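Local structure of BepE protein (Bartonella henselae str. Houston-1, 4YK3) at residues A[39-44]-A[107-112]; A[31-36]-A[120-125]; A[71-76]-A[112-117]. The protein acts as a VirB-translocated effector of a type IV secretion system, through a BID domain, the part present here, that probably marks it for secretion. One frame throughout, in Å; residues are numbered along the deposited sequence.

Interaction 1 of 3, residues A[39-44]-A[107-112]; sequences QEVMHW and MHLCQA
Trp44 lies against His108, with the CB of the histidine centred over one face of the indole. The distance from His108 CB to the centroid of the six-membered ring is 3.6 Å, a CH-pi contact close to the ring normal. The imidazole continues outward from there. It forms an offset stack with the six-membered ring, centroids 4.8 Å apart and planes 21° from parallel, so the two rings overlap only in part. The base of the tryptophan meets the next residue along: Trp44 CB is 3.7 Å from Leu109 CB.

Further along the pair of helices, the small side chain of Ala112 fits among three partners. Its CB touches Glu40 CG at 3.6 Å and Val41 CG2 at 4.0 Å, and Trp44 CD1 also approaches it. Leu109 CD1 is packed near Val41 O and Trp44 CB.

The indole is held from its own helix as well. With CG anti to the carbonyl carbon (chi1 -68°), it is placed so that one face meets His108 CB. His43 CD2 sits over the centre of the opposite face, and Glu40 CG lies in plane at the edge. Trp44 NE1 donates to Glu40 OE2 at 3.2 Å, with an N-H...O angle of 148°. The acceptor is tilted from the ring plane, and the carboxylate is met on its anti side.

Helices 32-49 and 97-129 run nearly antiparallel here, their local axes 8.7 Å apart, as part of the four-helix bundle of the BID domain. Met59 from helix 56-64 touches Val41, and Val76 from helix 69-78 touches Leu109. No hydrogen bond crosses between the segments. The contact therefore rests on ring and apolar packing, while the polar grip on the indole comes from within helix 32-49.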
loop_
_atom_site.group_PDB
_atom_site.type_symbol
_atom_site.label_atom_id
_atom_site.label_comp_id
_atom_site.label_asym_id
_atom_site.label_seq_id
_atom_site.Cartn_x
_atom_site.Cartn_y
_atom_site.Cartn_z
ATOM N N GLN A 39 4.002 5.786 1.416
ATOM C CA GLN A 39 4.656 6.058 2.691
ATOM C C GLN A 39 3.814 5.634 3.893
ATOM O O GLN A 39 4.348 5.163 4.903
ATOM C CB GLN A 39 5.004 7.533 2.809
ATOM C CG GLN A 39 6.132 7.960 1.891
ATOM C CD GLN A 39 7.408 7.180 2.151
ATOM O OE1 GLN A 39 8.092 7.398 3.154
ATOM N NE2 GLN A 39 7.738 6.265 1.245
ATOM N N GLU A 40 2.501 5.796 3.773
ATOM C CA GLU A 40 1.572 5.400 4.831
ATOM C C GLU A 40 1.553 3.885 5.031
ATOM O O GLU A 40 1.578 3.386 6.159
ATOM C CB GLU A 40 0.163 5.895 4.496
ATOM C CG GLU A 40 -0.767 5.924 5.669
ATOM C CD GLU A 40 -0.488 7.087 6.591
ATOM O OE1 GLU A 40 0.136 8.058 6.123
ATOM O OE2 GLU A 40 -0.892 7.021 7.775
ATOM N N VAL A 41 1.479 3.156 3.921
ATOM C CA VAL A 41 1.543 1.707 3.956
ATOM C C VAL A 41 2.837 1.258 4.645
ATOM O O VAL A 41 2.799 0.366 5.480
ATOM C CB VAL A 41 1.423 1.121 2.532
ATOM C CG1 VAL A 41 1.783 -0.370 2.512
ATOM C CG2 VAL A 41 0.005 1.334 1.996
ATOM N N MET A 42 3.973 1.876 4.312
ATOM C CA MET A 42 5.237 1.427 4.897
ATOM C C MET A 42 5.260 1.664 6.401
ATOM O O MET A 42 5.803 0.852 7.158
ATOM C CB MET A 42 6.436 2.127 4.253
ATOM C CG MET A 42 6.609 1.802 2.781
ATOM S SD MET A 42 7.985 2.683 2.035
ATOM C CE MET A 42 9.360 2.106 3.039
ATOM N N HIS A 43 4.697 2.790 6.828
ATOM C CA HIS A 43 4.642 3.094 8.251
ATOM C C HIS A 43 3.882 1.995 8.995
ATOM O O HIS A 43 4.344 1.465 9.998
ATOM C CB HIS A 43 3.977 4.448 8.496
ATOM C CG HIS A 43 3.688 4.719 9.938
ATOM N ND1 HIS A 43 4.649 5.169 10.818
ATOM C CD2 HIS A 43 2.549 4.594 10.658
ATOM C CE1 HIS A 43 4.112 5.316 12.016
ATOM N NE2 HIS A 43 2.838 4.976 11.946
ATOM N N TRP A 44 2.711 1.645 8.492
ATOM C CA TRP A 44 1.894 0.681 9.190
ATOM C C TRP A 44 2.429 -0.746 9.012
ATOM O O TRP A 44 2.173 -1.594 9.869
ATOM C CB TRP A 44 0.423 0.801 8.750
ATOM C CG TRP A 44 -0.187 2.106 9.221
ATOM C CD1 TRP A 44 -0.544 3.164 8.437
ATOM C CD2 TRP A 44 -0.453 2.512 10.580
ATOM N NE1 TRP A 44 -1.019 4.181 9.206
ATOM C CE2 TRP A 44 -0.976 3.820 10.524
ATOM C CE3 TRP A 44 -0.301 1.899 11.828
ATOM C CZ2 TRP A 44 -1.358 4.534 11.672
ATOM C CZ3 TRP A 44 -0.672 2.602 12.965
ATOM C CH2 TRP A 44 -1.205 3.902 12.880
ATOM N N MET A 107 -6.008 -2.280 11.257
ATOM C CA MET A 107 -7.072 -1.543 10.575
ATOM C C MET A 107 -6.516 -0.384 9.768
ATOM O O MET A 107 -6.967 -0.121 8.661
ATOM C CB MET A 107 -8.107 -1.013 11.576
ATOM C CG MET A 107 -9.294 -0.281 10.930
ATOM S SD MET A 107 -10.346 0.680 12.083
ATOM C CE MET A 107 -9.321 2.135 12.332
ATOM N N HIS A 108 -5.546 0.318 10.338
ATOM C CA HIS A 108 -4.961 1.448 9.656
ATOM C C HIS A 108 -4.136 0.974 8.465
ATOM O O HIS A 108 -4.056 1.662 7.449
ATOM C CB HIS A 108 -4.120 2.269 10.629
ATOM C CG HIS A 108 -4.934 2.911 11.703
ATOM N ND1 HIS A 108 -4.906 2.486 13.015
ATOM C CD2 HIS A 108 -5.840 3.916 11.650
ATOM C CE1 HIS A 108 -5.740 3.222 13.729
ATOM N NE2 HIS A 108 -6.317 4.097 12.925
ATOM N N LEU A 109 -3.557 -0.219 8.573
ATOM C CA LEU A 109 -2.744 -0.730 7.479
ATOM C C LEU A 109 -3.666 -1.041 6.302
ATOM O O LEU A 109 -3.364 -0.703 5.160
ATOM C CB LEU A 109 -1.936 -1.963 7.910
ATOM C CG LEU A 109 -1.319 -2.816 6.804
ATOM C CD1 LEU A 109 -0.307 -2.013 5.978
ATOM C CD2 LEU A 109 -0.687 -4.119 7.331
ATOM N N CYS A 110 -4.808 -1.652 6.592
ATOM C CA CYS A 110 -5.789 -1.967 5.556
ATOM C C CYS A 110 -6.348 -0.707 4.862
ATOM O O CYS A 110 -6.462 -0.671 3.638
ATOM C CB CYS A 110 -6.929 -2.788 6.156
ATOM S SG CYS A 110 -6.333 -4.384 6.754
ATOM N N GLN A 111 -6.671 0.314 5.648
ATOM C CA GLN A 111 -7.093 1.610 5.114
ATOM C C GLN A 111 -6.021 2.233 4.239
ATOM O O GLN A 111 -6.312 2.706 3.159
ATOM C CB GLN A 111 -7.416 2.599 6.229
ATOM C CG GLN A 111 -8.590 2.269 7.105
ATOM C CD GLN A 111 -8.895 3.410 8.063
ATOM O OE1 GLN A 111 -9.060 3.200 9.263
ATOM N NE2 GLN A 111 -8.942 4.628 7.535
ATOM N N ALA A 112 -4.785 2.265 4.731
ATOM C CA ALA A 112 -3.693 2.874 3.989
ATOM C C ALA A 112 -3.504 2.162 2.660
ATOM O O ALA A 112 -3.283 2.799 1.635
ATOM C CB ALA A 112 -2.425 2.844 4.790
#

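Interaction 2 of 3, residues A[31-36]-A[120-125]; sequences NPLVQA and VTQAQE
Val34 and Val120 meet side chain to side chain across an antiparallel helix pair of the four-helix bundle. The start of helix 32-49 faces the last part of helix 97-129. Their local axes come within 9.8 Å, at 160° between directions. The surface buried is small, 175 Å² over both sides.

The apolar contacts are made by one branch of Val34. Its CG2 is 4.2 Å from Val120 CG2 and 4.1 Å from Val120 N, so it rests on both the side chain and the backbone of the opposite helix. The same methyl is 4.5 Å from Ala123 CB, a looser touch. Other helices close in around this centre. Leu63 of helix 56-64 touches both valines, and Met28 of helix 21-30 touches Val120 and Ala123.

Two contacts pair an amide with an apolar group. Gln122 reaches across with its chain fully extended, CG anti to the backbone N (chi1 175°), which carries NE2 to 4.0 Å from Leu33 CD1. The two side chains are set at a slant to each other, and both residues are exposed, so this is the outer border of the contact. On the buried side, the amide of Asn31 approaches Ala123. Arg137, in the chain after helix 131-135, also touches Asn31.

No hydrogen bond joins the two segments; the capping bond lies within residues 31-36. Asn31 is the N-cap of helix 32-49, and the two ends of its amide do different jobs. ND2 lies 3.9 Å from Ala123 CB, while OD1 turns back to its own helix and accepts from Val34 N at 3.1 Å, with an N-H...O angle of 156° and the donor tilted slightly from the carbonyl plane.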
loop_
_atom_site.group_PDB
_atom_site.type_symbol
_atom_site.label_atom_id
_atom_site.label_comp_id
_atom_site.label_asym_id
_atom_site.label_seq_id
_atom_site.Cartn_x
_atom_site.Cartn_y
_atom_site.Cartn_z
ATOM N N ASN A 31 2.978 10.955 -8.439
ATOM C CA ASN A 31 1.652 11.395 -8.030
ATOM C C ASN A 31 1.631 11.591 -6.517
ATOM O O ASN A 31 2.028 10.694 -5.768
ATOM C CB ASN A 31 0.591 10.381 -8.462
ATOM C CG ASN A 31 -0.820 10.816 -8.108
ATOM O OD1 ASN A 31 -1.227 10.751 -6.946
ATOM N ND2 ASN A 31 -1.581 11.254 -9.116
ATOM N N PRO A 32 1.181 12.772 -6.067
ATOM C CA PRO A 32 1.210 13.087 -4.635
ATOM C C PRO A 32 0.423 12.101 -3.778
ATOM O O PRO A 32 0.938 11.670 -2.751
ATOM C CB PRO A 32 0.592 14.496 -4.566
ATOM C CG PRO A 32 -0.018 14.745 -5.916
ATOM C CD PRO A 32 0.762 13.931 -6.880
ATOM N N LEU A 33 -0.788 11.739 -4.187
ATOM C CA LEU A 33 -1.565 10.790 -3.405
ATOM C C LEU A 33 -0.905 9.406 -3.379
ATOM O O LEU A 33 -0.917 8.720 -2.360
ATOM C CB LEU A 33 -2.976 10.668 -3.953
ATOM C CG LEU A 33 -3.798 11.946 -4.023
ATOM C CD1 LEU A 33 -5.117 11.626 -4.691
ATOM C CD2 LEU A 33 -4.015 12.500 -2.624
ATOM N N VAL A 34 -0.348 8.995 -4.509
ATOM C CA VAL A 34 0.262 7.676 -4.608
ATOM C C VAL A 34 1.450 7.606 -3.669
ATOM O O VAL A 34 1.583 6.661 -2.893
ATOM C CB VAL A 34 0.657 7.372 -6.060
ATOM C CG1 VAL A 34 1.584 6.144 -6.144
ATOM C CG2 VAL A 34 -0.603 7.183 -6.890
ATOM N N GLN A 35 2.295 8.631 -3.718
ATOM C CA GLN A 35 3.447 8.705 -2.829
ATOM C C GLN A 35 3.039 8.726 -1.360
ATOM O O GLN A 35 3.598 7.992 -0.551
ATOM C CB GLN A 35 4.289 9.939 -3.143
ATOM C CG GLN A 35 5.263 9.733 -4.275
ATOM C CD GLN A 35 6.209 10.913 -4.444
ATOM O OE1 GLN A 35 6.136 11.893 -3.697
ATOM N NE2 GLN A 35 7.103 10.824 -5.427
ATOM N N ALA A 36 2.070 9.574 -1.024
ATOM C CA ALA A 36 1.633 9.734 0.357
ATOM C C ALA A 36 1.105 8.421 0.936
ATOM O O ALA A 36 1.452 8.042 2.058
ATOM C CB ALA A 36 0.567 10.825 0.446
ATOM N N VAL A 120 -3.811 4.618 -6.996
ATOM C CA VAL A 120 -3.132 4.129 -8.194
ATOM C C VAL A 120 -4.127 3.918 -9.335
ATOM O O VAL A 120 -3.893 4.328 -10.478
ATOM C CB VAL A 120 -2.364 2.814 -7.921
ATOM C CG1 VAL A 120 -1.898 2.207 -9.236
ATOM C CG2 VAL A 120 -1.183 3.054 -6.986
ATOM N N THR A 121 -5.232 3.258 -9.027
ATOM C CA THR A 121 -6.268 3.031 -10.024
ATOM C C THR A 121 -6.850 4.366 -10.499
ATOM O O THR A 121 -7.052 4.581 -11.687
ATOM C CB THR A 121 -7.382 2.125 -9.455
ATOM O OG1 THR A 121 -6.882 0.782 -9.358
ATOM C CG2 THR A 121 -8.630 2.151 -10.352
ATOM N N GLN A 122 -7.075 5.276 -9.561
ATOM C CA GLN A 122 -7.656 6.577 -9.881
ATOM C C GLN A 122 -6.694 7.414 -10.719
ATOM O O GLN A 122 -7.116 8.212 -11.549
ATOM C CB GLN A 122 -8.028 7.285 -8.582
ATOM C CG GLN A 122 -8.546 8.693 -8.682
ATOM C CD GLN A 122 -8.909 9.240 -7.305
ATOM O OE1 GLN A 122 -10.071 9.542 -7.035
ATOM N NE2 GLN A 122 -7.912 9.343 -6.419
ATOM N N ALA A 123 -5.395 7.210 -10.525
ATOM C CA ALA A 123 -4.405 8.001 -11.251
ATOM C C ALA A 123 -4.274 7.501 -12.674
ATOM O O ALA A 123 -4.158 8.303 -13.602
ATOM C CB ALA A 123 -3.050 7.962 -10.549
ATOM N N GLN A 124 -4.285 6.176 -12.836
ATOM C CA GLN A 124 -4.183 5.558 -14.156
ATOM C C GLN A 124 -5.334 6.020 -15.027
ATOM O O GLN A 124 -5.162 6.324 -16.204
ATOM C CB GLN A 124 -4.194 4.027 -14.071
ATOM C CG GLN A 124 -4.154 3.366 -15.455
ATOM C CD GLN A 124 -4.379 1.861 -15.421
ATOM O OE1 GLN A 124 -5.291 1.367 -14.754
ATOM N NE2 GLN A 124 -3.534 1.124 -16.142
ATOM N N GLU A 125 -6.518 6.070 -14.427
ATOM C CA GLU A 125 -7.700 6.473 -15.149
ATOM C C GLU A 125 -7.572 7.921 -15.596
ATOM O O GLU A 125 -7.842 8.231 -16.752
ATOM C CB GLU A 125 -8.953 6.283 -14.292
#

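Interaction 3 of 3, residues A[71-76]-A[112-117]; sequences DLSRQV and ALDGYT
The carboxylate of Asp114 faces Ser73 across the contact, and its OD1 has a neighbour displaced to each side of its plane. On one side is Ser73 OG, 2.5 Å from OD1. This is unusually short, and the nature of the approach is doubtful. Displaced to the other side is a water, 2.7 Å from OD1. The same water is 3.1 Å from Ser73 O and can donate to both oxygens, linking the two helices, although it has more acceptors within reach than protons. Asp114 CG is anti to the carbonyl carbon (chi1 -77°), which swings the carboxylate toward Ser73. The other flat group, the Tyr116 ring, is turned toward helices 32-49 and 56-64, where it touches Val34 and Leu63. Its OH is hydrogen-bonded to Met59 O.

These residues join helix 69-78 to the long helix 97-129 within the four-helix bundle. The local axes are almost exactly antiparallel at 173°, and 9.3 Å apart. Next to the polar patch, buried Leu113 carries the apolar part of the contact. Its CD2 presses against Val76, 3.5 Å from CB, with both methyls of the valine close by. Its CD1 meets Leu72 CD2 at 4.0 Å, the two leucines crossing at about a right angle. One side chain thus bridges two positions a helical turn apart. Leu55 touches Leu72 and Val76 from the loop before helix 56-64. Thr117 lies one turn beyond Leu113 on the long helix, with its OG1 3.9 Å from Ser73 OG.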
loop_
_atom_site.group_PDB
_atom_site.type_symbol
_atom_site.label_atom_id
_atom_site.label_comp_id
_atom_site.label_asym_id
_atom_site.label_seq_id
_atom_site.Cartn_x
_atom_site.Cartn_y
_atom_site.Cartn_z
ATOM N N ASP A 71 -6.467 -7.113 -5.544
ATOM C CA ASP A 71 -5.998 -8.377 -5.009
ATOM C C ASP A 71 -5.071 -8.158 -3.823
ATOM O O ASP A 71 -5.240 -8.781 -2.778
ATOM C CB ASP A 71 -5.289 -9.184 -6.086
ATOM C CG ASP A 71 -6.246 -9.702 -7.135
ATOM O OD1 ASP A 71 -7.395 -10.021 -6.766
ATOM O OD2 ASP A 71 -5.852 -9.788 -8.320
ATOM N N LEU A 72 -4.092 -7.276 -3.988
ATOM C CA LEU A 72 -3.155 -6.982 -2.915
ATOM C C LEU A 72 -3.917 -6.510 -1.668
ATOM O O LEU A 72 -3.644 -6.938 -0.550
ATOM C CB LEU A 72 -2.147 -5.926 -3.361
ATOM C CG LEU A 72 -1.270 -5.388 -2.240
ATOM C CD1 LEU A 72 -0.464 -6.544 -1.615
ATOM C CD2 LEU A 72 -0.363 -4.287 -2.773
ATOM N N SER A 73 -4.905 -5.657 -1.878
ATOM C CA SER A 73 -5.700 -5.162 -0.771
ATOM C C SER A 73 -6.424 -6.285 -0.021
ATOM O O SER A 73 -6.398 -6.327 1.207
ATOM C CB SER A 73 -6.708 -4.139 -1.273
ATOM O OG SER A 73 -6.791 -3.072 -0.357
ATOM N N ARG A 74 -7.072 -7.185 -0.755
ATOM C CA ARG A 74 -7.827 -8.244 -0.113
ATOM C C ARG A 74 -6.877 -9.202 0.607
ATOM O O ARG A 74 -7.149 -9.610 1.735
ATOM C CB ARG A 74 -8.694 -8.993 -1.125
ATOM N N GLN A 75 -5.750 -9.527 -0.018
ATOM C CA GLN A 75 -4.828 -10.487 0.580
ATOM C C GLN A 75 -4.376 -9.995 1.959
ATOM O O GLN A 75 -4.378 -10.750 2.937
ATOM C CB GLN A 75 -3.608 -10.734 -0.314
ATOM C CG GLN A 75 -2.570 -11.653 0.361
ATOM C CD GLN A 75 -1.279 -11.834 -0.432
ATOM O OE1 GLN A 75 -1.093 -11.232 -1.493
ATOM N NE2 GLN A 75 -0.373 -12.668 0.092
ATOM N N VAL A 76 -4.018 -8.720 2.052
ATOM C CA VAL A 76 -3.532 -8.222 3.325
ATOM C C VAL A 76 -4.675 -8.141 4.324
ATOM O O VAL A 76 -4.493 -8.470 5.487
ATOM C CB VAL A 76 -2.833 -6.876 3.157
ATOM C CG1 VAL A 76 -2.598 -6.196 4.508
ATOM C CG2 VAL A 76 -1.516 -7.086 2.445
ATOM N N ALA A 112 -4.785 2.265 4.731
ATOM C CA ALA A 112 -3.693 2.874 3.989
ATOM C C ALA A 112 -3.504 2.162 2.660
ATOM O O ALA A 112 -3.283 2.799 1.635
ATOM C CB ALA A 112 -2.425 2.844 4.790
ATOM N N LEU A 113 -3.647 0.842 2.681
ATOM C CA LEU A 113 -3.463 0.022 1.490
ATOM C C LEU A 113 -4.600 0.179 0.487
ATOM O O LEU A 113 -4.362 0.241 -0.722
ATOM C CB LEU A 113 -3.320 -1.445 1.885
ATOM C CG LEU A 113 -2.816 -2.405 0.808
ATOM C CD1 LEU A 113 -1.482 -1.960 0.246
ATOM C CD2 LEU A 113 -2.670 -3.797 1.423
ATOM N N ASP A 114 -5.829 0.214 0.997
ATOM C CA ASP A 114 -6.993 0.567 0.196
ATOM C C ASP A 114 -6.800 1.928 -0.454
ATOM O O ASP A 114 -7.088 2.105 -1.629
ATOM C CB ASP A 114 -8.261 0.595 1.052
ATOM C CG ASP A 114 -8.783 -0.781 1.347
ATOM O OD1 ASP A 114 -7.965 -1.720 1.368
ATOM O OD2 ASP A 114 -10.006 -0.926 1.570
ATOM N N GLY A 115 -6.335 2.888 0.338
ATOM C CA GLY A 115 -6.038 4.224 -0.154
ATOM C C GLY A 115 -4.991 4.206 -1.259
ATOM O O GLY A 115 -5.172 4.847 -2.301
ATOM N N TYR A 116 -3.906 3.458 -1.044
ATOM C CA TYR A 116 -2.866 3.327 -2.060
ATOM C C TYR A 116 -3.397 2.754 -3.376
ATOM O O TYR A 116 -3.174 3.330 -4.446
ATOM C CB TYR A 116 -1.711 2.437 -1.565
ATOM C CG TYR A 116 -0.659 2.233 -2.632
ATOM C CD1 TYR A 116 0.283 3.229 -2.914
ATOM C CD2 TYR A 116 -0.620 1.068 -3.380
ATOM C CE1 TYR A 116 1.246 3.051 -3.908
ATOM C CE2 TYR A 116 0.328 0.886 -4.388
ATOM C CZ TYR A 116 1.256 1.874 -4.641
ATOM O OH TYR A 116 2.192 1.680 -5.627
ATOM N N THR A 117 -4.071 1.607 -3.306
ATOM C CA THR A 117 -4.455 0.908 -4.529
ATOM C C THR A 117 -5.580 1.664 -5.257
ATOM O O THR A 117 -5.625 1.687 -6.488
ATOM C CB THR A 117 -4.871 -0.562 -4.248
ATOM O OG1 THR A 117 -5.942 -0.595 -3.300
ATOM C CG2 THR A 117 -3.688 -1.348 -3.690
HETATM O O HOH W 1 -6.725 -3.693 2.717
#

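How the interactions relate
All three contacts use helix 97-129, the long helix of the bundle. Interactions 1 and 2 pair it with helix 32-49 at two levels, their centres 15 Å apart. Interaction 3 pairs it with helix 69-78. Along the chain, interaction 1 is nested inside the loop closed by interaction 2, and so is interaction 3; interactions 1 and 3 cross. Interactions 1 and 3 share Ala112, lie 9 Å apart and touch directly: Val41 CG2 is 3.7 Å from Leu113 CA. Interactions 2 and 3, 13 Å apart, meet where Tyr116 reaches Val34. The long helix thus binds helices distant in sequence into one bundle.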